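Local coordinates for MutT/nudix family protein (Shewanella oneidensis, PDB 3GZ5), which acts as an ADP-ribose-dependent transcriptional regulator of NAD metabolism, joining a nudix domain to a DNA-binding winged helix domain, at residues 163-168 / 231-236; 173-178 / 220-225; 203-208 / 226-231. One frame throughout, in Å; residues are numbered along the deposited sequence.

Contact 1: residues 163-168 / 231-236; sequences SLVPGF and SYRFLR
Arg233 spreads its long side chain across Ser163 and Val165 but spends its guanidinium on its own segment: NH1 donates to the carbonyl O of Tyr232, the residue just before it, at 2.7 Å. The bend at chi2 (-62°) helps fold the chain back this way, and the donor comes from above the carbonyl plane, 67° out of it. The same oxygen also takes a bond from a water, 2.6 Å from Tyr232 O, which in turn accepts from Leu164 N, and this water makes the polar link between the two segments. Arginine suits the place because its methylenes can pack while its nitrogens reach two carbonyls of its own chain; NH2 bonds to Ala230 O. CD of Arg233 lies 3.7 Å from CB of Ser163, whose OG sits over one face of the guanidinium, offset toward its rim, and CG2 of Val165 approaches the group obliquely, 3.8 Å from NH1 of Arg233. A leucine in its place would probably leave Ala230 O without this donor and Tyr232 O with one partner fewer. Ser163, just past the end of a helix, is suited by its short hydroxyl: OG accepts from Val165 N at 3.2 Å in an ST turn and also bonds to Lys159 O. The ring of Phe234 turns its edge to this turn, with CD2 4.0 Å from Ser163 N and CE2 4.3 Å from Leu164 CG. Over one face of that ring lies CE2 of Tyr232, and Arg199 makes a cation-pi contact with it. The contact thus joins the end of helix 145-162 to the C-terminal tail. Leu164 reaches helices 176-187 and 193-203, Phe234 rests on Ala203 of the latter, and Val165 and Arg233 both touch Tyr86 of strand 86-95 in the nudix domain.

Contact 2: residues 173-178 / 220-225; sequences PFTLPE and ANLYCL
The ring of Phe174 has the carbonyl O of Tyr223 over the centre of one face, 3.8 Å above its plane, and meets Leu225 at its edge, where CE1 lies 3.9 Å from Leu225 CG. A chi1 of 54° sets CG of Phe174 between its backbone N and carbonyl carbon, which brings the ring to Tyr223 O. The Tyr223 ring takes Phe174 O and a water at its edge, while CD1 of Leu176 comes obliquely to its CE2, 4.0 Å away. A broad flat side chain suits Phe174 because its face can cover the partner's backbone; Tyr223 offers apolar surface to Leu176. Their backbones form an antiparallel hydrogen-bonded pair: Phe174 N donates to Tyr223 O at 2.9 Å, in the carbonyl plane, and Tyr223 N to Phe174 O at 2.7 Å. Pro173, which follows a cis peptide bond, sets CB 3.7 Å from CB of Leu222. Thr175 serves twice, its CG2 packing 3.7 Å from Ala220 CB and its OG1 accepting weakly from Glu178 N as an N-cap. The water at the Tyr223 ring edge, accepting from Leu176 N and donating to Asn221 O, links the segments beside the start of helix 176-187. The short, weakly bonded strand 174-175 lies at one edge of the three-stranded antiparallel sheet, with strand 220-225 central and 206-213 beyond; Leu206 of that third strand packs on Phe174, Leu176 and Leu225, and Val200 of helix 193-203 touches Leu176.

Contact 3: residues 203-208 / 226-231; sequences ADLLID and KPDTAS
Lys226 NZ is held by two hydrogen bonds, one donated to Asp204 O at 2.8 Å and one to a water. A longer salt bridge, 3.6 Å from NZ to Asp204 OD2, adds to them. The water donates in turn to Asp204 OD1 and to Leu206 O, closing a small polar network round the ammonium group. The lysine chain runs extended beyond CG, and this length suits it to span from the loop after strand 220-225 to the end of helix 193-203. NZ meets the Asp204 carbonyl from above its plane, 48° out. Asp204 is the first residue to leave the helix and has a positive phi (65°), a turn that carries the chain on toward strand 206-213. On the way the lysine methylenes pass beside Ile207, whose CD1 lies 3.7 Å from Lys226 CG, the two side chains crossing at about a right angle. The lysine backbone is held as well: Lys226 N donates to Leu205 O at 2.9 Å. Lys226 O accepts twice, from Thr229 OG1 at 2.7 Å and from Thr229 N at 3.0 Å, which ties down the 3-10 turn 227-229 at its start; a threonine fits because its hydroxyl can reach back over one turn. Leu205 brings CD2 to 3.2 Å from Asp228 OD2, a methyl against a carboxylate, and its apolar chain also packs on Leu164 and Tyr232. The chemistry implies a division of labour: main-chain bonds fix the loop's path, while NZ ties it to a helix-end carbonyl, where a positive group is probably favoured; the exposed salt bridge probably adds modestly.

How the contacts relate
Along the chain, contacts 2 and 3 are both nested within the loop closed by contact 1, and they cross each other, since their segments alternate. The centres of contacts 1 and 3 lie about 9 Å apart, those of 2 and 3 about 12 Å, and those of 1 and 2 about 15 Å. Contacts 2 and 3 meet in the three-stranded sheet, where strands 206-213 and 220-225 are neighbours, with a probable hydrogen bond from Ile207 N to Cys224 O. Leu225 packs against Phe168 of contact 1, and contacts 1 and 3 share Ser231. The arrangement is consistent with a winged-helix domain that packs on the nudix domain through the region of contact 1.

Contact 1: residues 163-168 / 231-236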
loop_
_atom_site.group_PDB
_atom_site.type_symbol
_atom_site.label_atom_id
_atom_site.label_comp_id
_atom_site.label_asym_id
_atom_site.label_seq_id
_atom_site.Cartn_x
_atom_site.Cartn_y
_atom_site.Cartn_z
ATOM N N SER B 163 -12.834 7.553 -0.501
ATOM C CA SER B 163 -12.270 8.857 -0.887
ATOM C C SER B 163 -12.982 9.469 -2.099
ATOM O O SER B 163 -13.922 8.873 -2.626
ATOM C CB SER B 163 -10.758 8.726 -1.177
ATOM O OG SER B 163 -10.506 8.125 -2.436
ATOM N N LEU B 164 -12.528 10.652 -2.537
ATOM C CA LEU B 164 -12.957 11.272 -3.798
ATOM C C LEU B 164 -11.801 11.329 -4.788
ATOM O O LEU B 164 -11.828 12.094 -5.747
ATOM C CB LEU B 164 -13.509 12.689 -3.557
ATOM C CG LEU B 164 -14.703 12.872 -2.613
ATOM C CD1 LEU B 164 -15.054 14.346 -2.452
ATOM C CD2 LEU B 164 -15.929 12.121 -3.141
ATOM N N VAL B 165 -10.790 10.493 -4.540
ATOM C CA VAL B 165 -9.699 10.249 -5.461
ATOM C C VAL B 165 -10.187 9.963 -6.912
ATOM O O VAL B 165 -9.541 10.422 -7.869
ATOM C CB VAL B 165 -8.717 9.144 -4.899
ATOM C CG1 VAL B 165 -7.773 8.638 -5.959
ATOM C CG2 VAL B 165 -7.909 9.676 -3.664
ATOM N N PRO B 166 -11.320 9.229 -7.104
ATOM C CA PRO B 166 -11.766 9.156 -8.516
ATOM C C PRO B 166 -11.998 10.486 -9.238
ATOM O O PRO B 166 -11.992 10.506 -10.442
ATOM C CB PRO B 166 -13.049 8.321 -8.448
ATOM C CG PRO B 166 -12.816 7.433 -7.229
ATOM C CD PRO B 166 -12.173 8.392 -6.233
ATOM N N GLY B 167 -12.169 11.598 -8.527
ATOM C CA GLY B 167 -12.291 12.875 -9.204
ATOM C C GLY B 167 -11.108 13.252 -10.078
ATOM O O GLY B 167 -11.269 13.990 -11.052
ATOM N N PHE B 168 -9.921 12.733 -9.747
ATOM C CA PHE B 168 -8.698 13.016 -10.522
ATOM C C PHE B 168 -8.703 12.481 -11.959
ATOM O O PHE B 168 -7.958 12.983 -12.794
ATOM C CB PHE B 168 -7.436 12.568 -9.751
ATOM C CG PHE B 168 -7.138 13.421 -8.560
ATOM C CD1 PHE B 168 -6.703 14.729 -8.724
ATOM C CD2 PHE B 168 -7.298 12.931 -7.278
ATOM C CE1 PHE B 168 -6.430 15.535 -7.625
ATOM C CE2 PHE B 168 -7.019 13.732 -6.155
ATOM C CZ PHE B 168 -6.595 15.025 -6.330
ATOM N N SER B 231 -5.109 13.058 -0.083
ATOM C CA SER B 231 -4.885 12.411 1.194
ATOM C C SER B 231 -6.159 12.181 2.034
ATOM O O SER B 231 -6.148 11.361 2.952
ATOM C CB SER B 231 -3.863 13.226 2.005
ATOM O OG SER B 231 -4.454 14.431 2.453
ATOM N N TYR B 232 -7.248 12.895 1.745
ATOM C CA TYR B 232 -8.461 12.746 2.572
ATOM C C TYR B 232 -9.150 11.389 2.410
ATOM O O TYR B 232 -9.460 10.966 1.285
ATOM C CB TYR B 232 -9.475 13.858 2.293
ATOM C CG TYR B 232 -10.692 13.787 3.204
ATOM C CD1 TYR B 232 -10.819 14.651 4.303
ATOM C CD2 TYR B 232 -11.710 12.846 2.974
ATOM C CE1 TYR B 232 -11.925 14.585 5.146
ATOM C CE2 TYR B 232 -12.823 12.770 3.806
ATOM C CZ TYR B 232 -12.925 13.637 4.893
ATOM O OH TYR B 232 -14.026 13.553 5.714
ATOM N N ARG B 233 -9.419 10.739 3.540
ATOM C CA ARG B 233 -10.184 9.489 3.570
ATOM C C ARG B 233 -11.381 9.570 4.526
ATOM O O ARG B 233 -11.229 9.983 5.682
ATOM C CB ARG B 233 -9.283 8.311 3.986
ATOM C CG ARG B 233 -8.082 8.043 3.061
ATOM C CD ARG B 233 -8.495 7.666 1.611
ATOM N NE ARG B 233 -7.351 7.534 0.692
ATOM C CZ ARG B 233 -6.828 8.530 -0.023
ATOM N NH1 ARG B 233 -7.332 9.753 0.045
ATOM N NH2 ARG B 233 -5.787 8.300 -0.821
ATOM N N PHE B 234 -12.563 9.162 4.046
ATOM C CA PHE B 234 -13.728 8.970 4.911
ATOM C C PHE B 234 -13.469 7.756 5.782
ATOM O O PHE B 234 -12.866 6.777 5.331
ATOM C CB PHE B 234 -15.007 8.690 4.108
ATOM C CG PHE B 234 -15.432 9.808 3.205
ATOM C CD1 PHE B 234 -16.127 10.903 3.710
ATOM C CD2 PHE B 234 -15.172 9.751 1.837
ATOM C CE1 PHE B 234 -16.543 11.928 2.868
ATOM C CE2 PHE B 234 -15.584 10.766 0.985
ATOM C CZ PHE B 234 -16.262 11.862 1.499
ATOM N N LEU B 235 -13.931 7.817 7.023
ATOM C CA LEU B 235 -13.849 6.673 7.935
ATOM C C LEU B 235 -14.877 5.574 7.601
ATOM O O LEU B 235 -14.571 4.372 7.637
ATOM C CB LEU B 235 -13.947 7.149 9.389
ATOM C CG LEU B 235 -12.615 7.215 10.155
ATOM C CD1 LEU B 235 -11.613 8.168 9.498
ATOM C CD2 LEU B 235 -12.832 7.589 11.631
ATOM N N ARG B 236 -16.090 5.989 7.256
ATOM C CA ARG B 236 -17.130 5.069 6.824
ATOM C C ARG B 236 -17.131 4.926 5.304
ATOM O O ARG B 236 -16.899 5.909 4.579
ATOM C CB ARG B 236 -18.526 5.499 7.336
ATOM C CG ARG B 236 -18.678 6.964 7.874
ATOM C CD ARG B 236 -18.460 8.097 6.809
ATOM N NE ARG B 236 -17.117 8.706 6.870
ATOM C CZ ARG B 236 -16.761 9.707 7.678
ATOM N NH1 ARG B 236 -17.631 10.243 8.525
ATOM N NH2 ARG B 236 -15.524 10.182 7.650
HETATM O O HOH W 1 -10.430 12.076 -0.835
#

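Contact 2: residues 173-178 / 220-225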
loop_
_atom_site.group_PDB
_atom_site.type_symbol
_atom_site.label_atom_id
_atom_site.label_comp_id
_atom_site.label_asym_id
_atom_site.label_seq_id
_atom_site.Cartn_x
_atom_site.Cartn_y
_atom_site.Cartn_z
ATOM N N PRO B 173 -13.135 22.059 -14.425
ATOM C CA PRO B 173 -14.054 21.668 -13.346
ATOM C C PRO B 173 -15.019 20.562 -13.795
ATOM O O PRO B 173 -15.239 20.380 -15.000
ATOM C CB PRO B 173 -14.840 22.952 -13.079
ATOM C CG PRO B 173 -14.916 23.611 -14.419
ATOM C CD PRO B 173 -13.579 23.300 -15.092
ATOM N N PHE B 174 -15.584 19.837 -12.836
ATOM C CA PHE B 174 -16.567 18.793 -13.143
ATOM C C PHE B 174 -17.849 18.982 -12.330
ATOM O O PHE B 174 -17.867 19.715 -11.343
ATOM C CB PHE B 174 -15.978 17.395 -12.861
ATOM C CG PHE B 174 -15.442 17.237 -11.462
ATOM C CD1 PHE B 174 -14.080 17.283 -11.225
ATOM C CD2 PHE B 174 -16.307 17.081 -10.377
ATOM C CE1 PHE B 174 -13.587 17.149 -9.942
ATOM C CE2 PHE B 174 -15.825 16.960 -9.095
ATOM C CZ PHE B 174 -14.461 16.985 -8.877
ATOM N N THR B 175 -18.917 18.298 -12.731
ATOM C CA THR B 175 -20.164 18.348 -11.967
ATOM C C THR B 175 -20.211 17.188 -11.012
ATOM O O THR B 175 -19.471 16.223 -11.139
ATOM C CB THR B 175 -21.409 18.310 -12.867
ATOM O OG1 THR B 175 -21.430 17.079 -13.600
ATOM C CG2 THR B 175 -21.409 19.497 -13.835
ATOM N N LEU B 176 -21.076 17.299 -10.031
ATOM C CA LEU B 176 -21.201 16.273 -9.031
ATOM C C LEU B 176 -21.831 14.974 -9.560
ATOM O O LEU B 176 -21.463 13.904 -9.107
ATOM C CB LEU B 176 -21.939 16.846 -7.834
ATOM C CG LEU B 176 -21.425 16.230 -6.546
ATOM C CD1 LEU B 176 -21.011 17.308 -5.583
ATOM C CD2 LEU B 176 -22.530 15.357 -5.985
ATOM N N PRO B 177 -22.804 15.064 -10.497
ATOM C CA PRO B 177 -23.214 13.888 -11.266
ATOM C C PRO B 177 -22.099 13.169 -12.048
ATOM O O PRO B 177 -22.136 11.947 -12.140
ATOM C CB PRO B 177 -24.257 14.459 -12.239
ATOM C CG PRO B 177 -24.833 15.612 -11.504
ATOM C CD PRO B 177 -23.659 16.226 -10.809
ATOM N N GLU B 178 -21.158 13.912 -12.632
ATOM C CA GLU B 178 -19.959 13.313 -13.243
ATOM C C GLU B 178 -19.150 12.497 -12.228
ATOM O O GLU B 178 -18.736 11.368 -12.508
ATOM C CB GLU B 178 -19.043 14.391 -13.817
ATOM C CG GLU B 178 -19.550 15.098 -15.057
ATOM C CD GLU B 178 -18.575 16.179 -15.518
ATOM O OE1 GLU B 178 -18.995 17.095 -16.262
ATOM O OE2 GLU B 178 -17.386 16.105 -15.139
ATOM N N ALA B 220 -25.871 22.455 -13.614
ATOM C CA ALA B 220 -25.125 21.886 -12.494
ATOM C C ALA B 220 -23.865 22.683 -12.107
ATOM O O ALA B 220 -23.103 23.117 -12.968
ATOM C CB ALA B 220 -24.802 20.408 -12.754
ATOM N N ASN B 221 -23.679 22.875 -10.799
ATOM C CA ASN B 221 -22.453 23.456 -10.228
ATOM C C ASN B 221 -21.163 22.754 -10.679
ATOM O O ASN B 221 -21.068 21.516 -10.680
ATOM C CB ASN B 221 -22.510 23.423 -8.702
ATOM C CG ASN B 221 -23.642 24.259 -8.126
ATOM O OD1 ASN B 221 -24.601 24.624 -8.826
ATOM N ND2 ASN B 221 -23.538 24.563 -6.838
ATOM N N LEU B 222 -20.178 23.569 -11.053
ATOM C CA LEU B 222 -18.886 23.087 -11.526
ATOM C C LEU B 222 -17.894 23.185 -10.387
ATOM O O LEU B 222 -17.755 24.246 -9.771
ATOM C CB LEU B 222 -18.423 23.882 -12.749
ATOM C CG LEU B 222 -19.141 23.549 -14.059
ATOM C CD1 LEU B 222 -18.844 24.587 -15.166
ATOM C CD2 LEU B 222 -18.776 22.152 -14.524
ATOM N N TYR B 223 -17.237 22.066 -10.089
ATOM C CA TYR B 223 -16.380 21.970 -8.926
ATOM C C TYR B 223 -14.952 21.633 -9.324
ATOM O O TYR B 223 -14.728 20.988 -10.347
ATOM C CB TYR B 223 -16.881 20.894 -7.972
ATOM C CG TYR B 223 -18.263 21.121 -7.385
ATOM C CD1 TYR B 223 -18.437 21.848 -6.188
ATOM C CD2 TYR B 223 -19.399 20.586 -8.006
ATOM C CE1 TYR B 223 -19.706 22.035 -5.633
ATOM C CE2 TYR B 223 -20.666 20.774 -7.466
ATOM C CZ TYR B 223 -20.820 21.479 -6.279
ATOM O OH TYR B 223 -22.096 21.652 -5.763
ATOM N N CYS B 224 -13.995 22.077 -8.510
ATOM C CA CYS B 224 -12.604 21.617 -8.625
ATOM C C CYS B 224 -12.293 20.843 -7.374
ATOM O O CYS B 224 -12.897 21.100 -6.317
ATOM C CB CYS B 224 -11.631 22.804 -8.690
ATOM S SG CYS B 224 -11.844 23.826 -10.121
ATOM N N LEU B 225 -11.321 19.944 -7.482
ATOM C CA LEU B 225 -10.760 19.287 -6.308
ATOM C C LEU B 225 -9.792 20.200 -5.564
ATOM O O LEU B 225 -8.909 20.814 -6.174
ATOM C CB LEU B 225 -10.039 17.981 -6.690
ATOM C CG LEU B 225 -10.905 16.787 -7.106
ATOM C CD1 LEU B 225 -10.079 15.544 -7.437
ATOM C CD2 LEU B 225 -11.913 16.476 -6.012
HETATM O O HOH W 2 -23.058 19.443 -9.753
#

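Contact 3: residues 203-208 / 226-231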
loop_
_atom_site.group_PDB
_atom_site.type_symbol
_atom_site.label_atom_id
_atom_site.label_comp_id
_atom_site.label_asym_id
_atom_site.label_seq_id
_atom_site.Cartn_x
_atom_site.Cartn_y
_atom_site.Cartn_z
ATOM N N ALA B 203 -17.206 16.220 3.684
ATOM C CA ALA B 203 -15.775 16.073 3.427
ATOM C C ALA B 203 -15.161 17.449 3.190
ATOM O O ALA B 203 -14.036 17.722 3.609
ATOM C CB ALA B 203 -15.551 15.203 2.232
ATOM N N ASP B 204 -15.909 18.316 2.517
ATOM C CA ASP B 204 -15.469 19.674 2.336
ATOM C C ASP B 204 -14.198 19.708 1.467
ATOM O O ASP B 204 -13.202 20.374 1.800
ATOM C CB ASP B 204 -15.207 20.259 3.718
ATOM C CG ASP B 204 -15.088 21.731 3.694
ATOM O OD1 ASP B 204 -15.923 22.370 3.013
ATOM O OD2 ASP B 204 -14.146 22.237 4.340
ATOM N N LEU B 205 -14.263 18.978 0.354
ATOM C CA LEU B 205 -13.111 18.686 -0.511
ATOM C C LEU B 205 -13.212 19.298 -1.890
ATOM O O LEU B 205 -12.231 19.305 -2.651
ATOM C CB LEU B 205 -12.949 17.171 -0.674
ATOM C CG LEU B 205 -12.419 16.424 0.545
ATOM C CD1 LEU B 205 -12.580 14.919 0.329
ATOM C CD2 LEU B 205 -10.950 16.802 0.801
ATOM N N LEU B 206 -14.406 19.758 -2.237
ATOM C CA LEU B 206 -14.624 20.341 -3.541
ATOM C C LEU B 206 -14.731 21.858 -3.401
ATOM O O LEU B 206 -15.284 22.366 -2.405
ATOM C CB LEU B 206 -15.894 19.775 -4.177
ATOM C CG LEU B 206 -15.929 18.281 -4.515
ATOM C CD1 LEU B 206 -17.248 17.937 -5.224
ATOM C CD2 LEU B 206 -14.752 17.952 -5.412
ATOM N N ILE B 207 -14.189 22.575 -4.379
ATOM C CA ILE B 207 -14.393 24.013 -4.461
ATOM C C ILE B 207 -15.504 24.207 -5.461
ATOM O O ILE B 207 -15.386 23.761 -6.596
ATOM C CB ILE B 207 -13.112 24.777 -4.922
ATOM C CG1 ILE B 207 -12.042 24.730 -3.819
ATOM C CG2 ILE B 207 -13.453 26.236 -5.305
ATOM C CD1 ILE B 207 -10.616 24.552 -4.312
ATOM N N ASP B 208 -16.594 24.840 -5.026
ATOM C CA ASP B 208 -17.651 25.283 -5.934
ATOM C C ASP B 208 -17.103 26.480 -6.683
ATOM O O ASP B 208 -16.687 27.459 -6.069
ATOM C CB ASP B 208 -18.916 25.677 -5.145
ATOM C CG ASP B 208 -20.152 25.833 -6.020
ATOM O OD1 ASP B 208 -20.060 25.961 -7.272
ATOM O OD2 ASP B 208 -21.250 25.825 -5.422
ATOM N N LYS B 226 -9.976 20.290 -4.250
ATOM C CA LYS B 226 -8.934 20.776 -3.367
ATOM C C LYS B 226 -7.751 19.810 -3.453
ATOM O O LYS B 226 -7.950 18.597 -3.535
ATOM C CB LYS B 226 -9.430 20.852 -1.923
ATOM C CG LYS B 226 -10.314 22.039 -1.662
ATOM C CD LYS B 226 -10.720 22.121 -0.225
ATOM C CE LYS B 226 -11.978 22.954 -0.113
ATOM N NZ LYS B 226 -12.476 23.046 1.287
ATOM N N PRO B 227 -6.521 20.350 -3.498
ATOM C CA PRO B 227 -5.301 19.531 -3.349
ATOM C C PRO B 227 -5.460 18.395 -2.312
ATOM O O PRO B 227 -5.154 17.234 -2.629
ATOM C CB PRO B 227 -4.267 20.539 -2.861
ATOM C CG PRO B 227 -4.698 21.856 -3.563
ATOM C CD PRO B 227 -6.216 21.780 -3.748
ATOM N N ASP B 228 -5.957 18.726 -1.111
ATOM C CA ASP B 228 -6.047 17.750 -0.006
ATOM C C ASP B 228 -7.006 16.562 -0.236
ATOM O O ASP B 228 -7.092 15.670 0.612
ATOM C CB ASP B 228 -6.275 18.438 1.362
ATOM C CG ASP B 228 -7.752 18.803 1.635
ATOM O OD1 ASP B 228 -8.107 18.988 2.827
ATOM O OD2 ASP B 228 -8.559 18.941 0.677
ATOM N N THR B 229 -7.708 16.549 -1.381
ATOM C CA THR B 229 -8.470 15.377 -1.836
ATOM C C THR B 229 -7.586 14.129 -1.869
ATOM O O THR B 229 -8.036 13.030 -1.546
ATOM C CB THR B 229 -9.061 15.599 -3.250
ATOM O OG1 THR B 229 -9.919 16.748 -3.249
ATOM C CG2 THR B 229 -9.875 14.370 -3.738
ATOM N N ALA B 230 -6.322 14.322 -2.254
ATOM C CA ALA B 230 -5.383 13.238 -2.486
ATOM C C ALA B 230 -5.170 12.387 -1.235
ATOM O O ALA B 230 -5.053 11.162 -1.321
ATOM C CB ALA B 230 -4.039 13.805 -2.980
ATOM N N SER B 231 -5.109 13.058 -0.083
ATOM C CA SER B 231 -4.885 12.411 1.194
ATOM C C SER B 231 -6.159 12.181 2.034
ATOM O O SER B 231 -6.148 11.361 2.952
ATOM C CB SER B 231 -3.863 13.226 2.005
ATOM O OG SER B 231 -4.454 14.431 2.453
HETATM O O HOH W 3 -15.240 22.999 0.269
#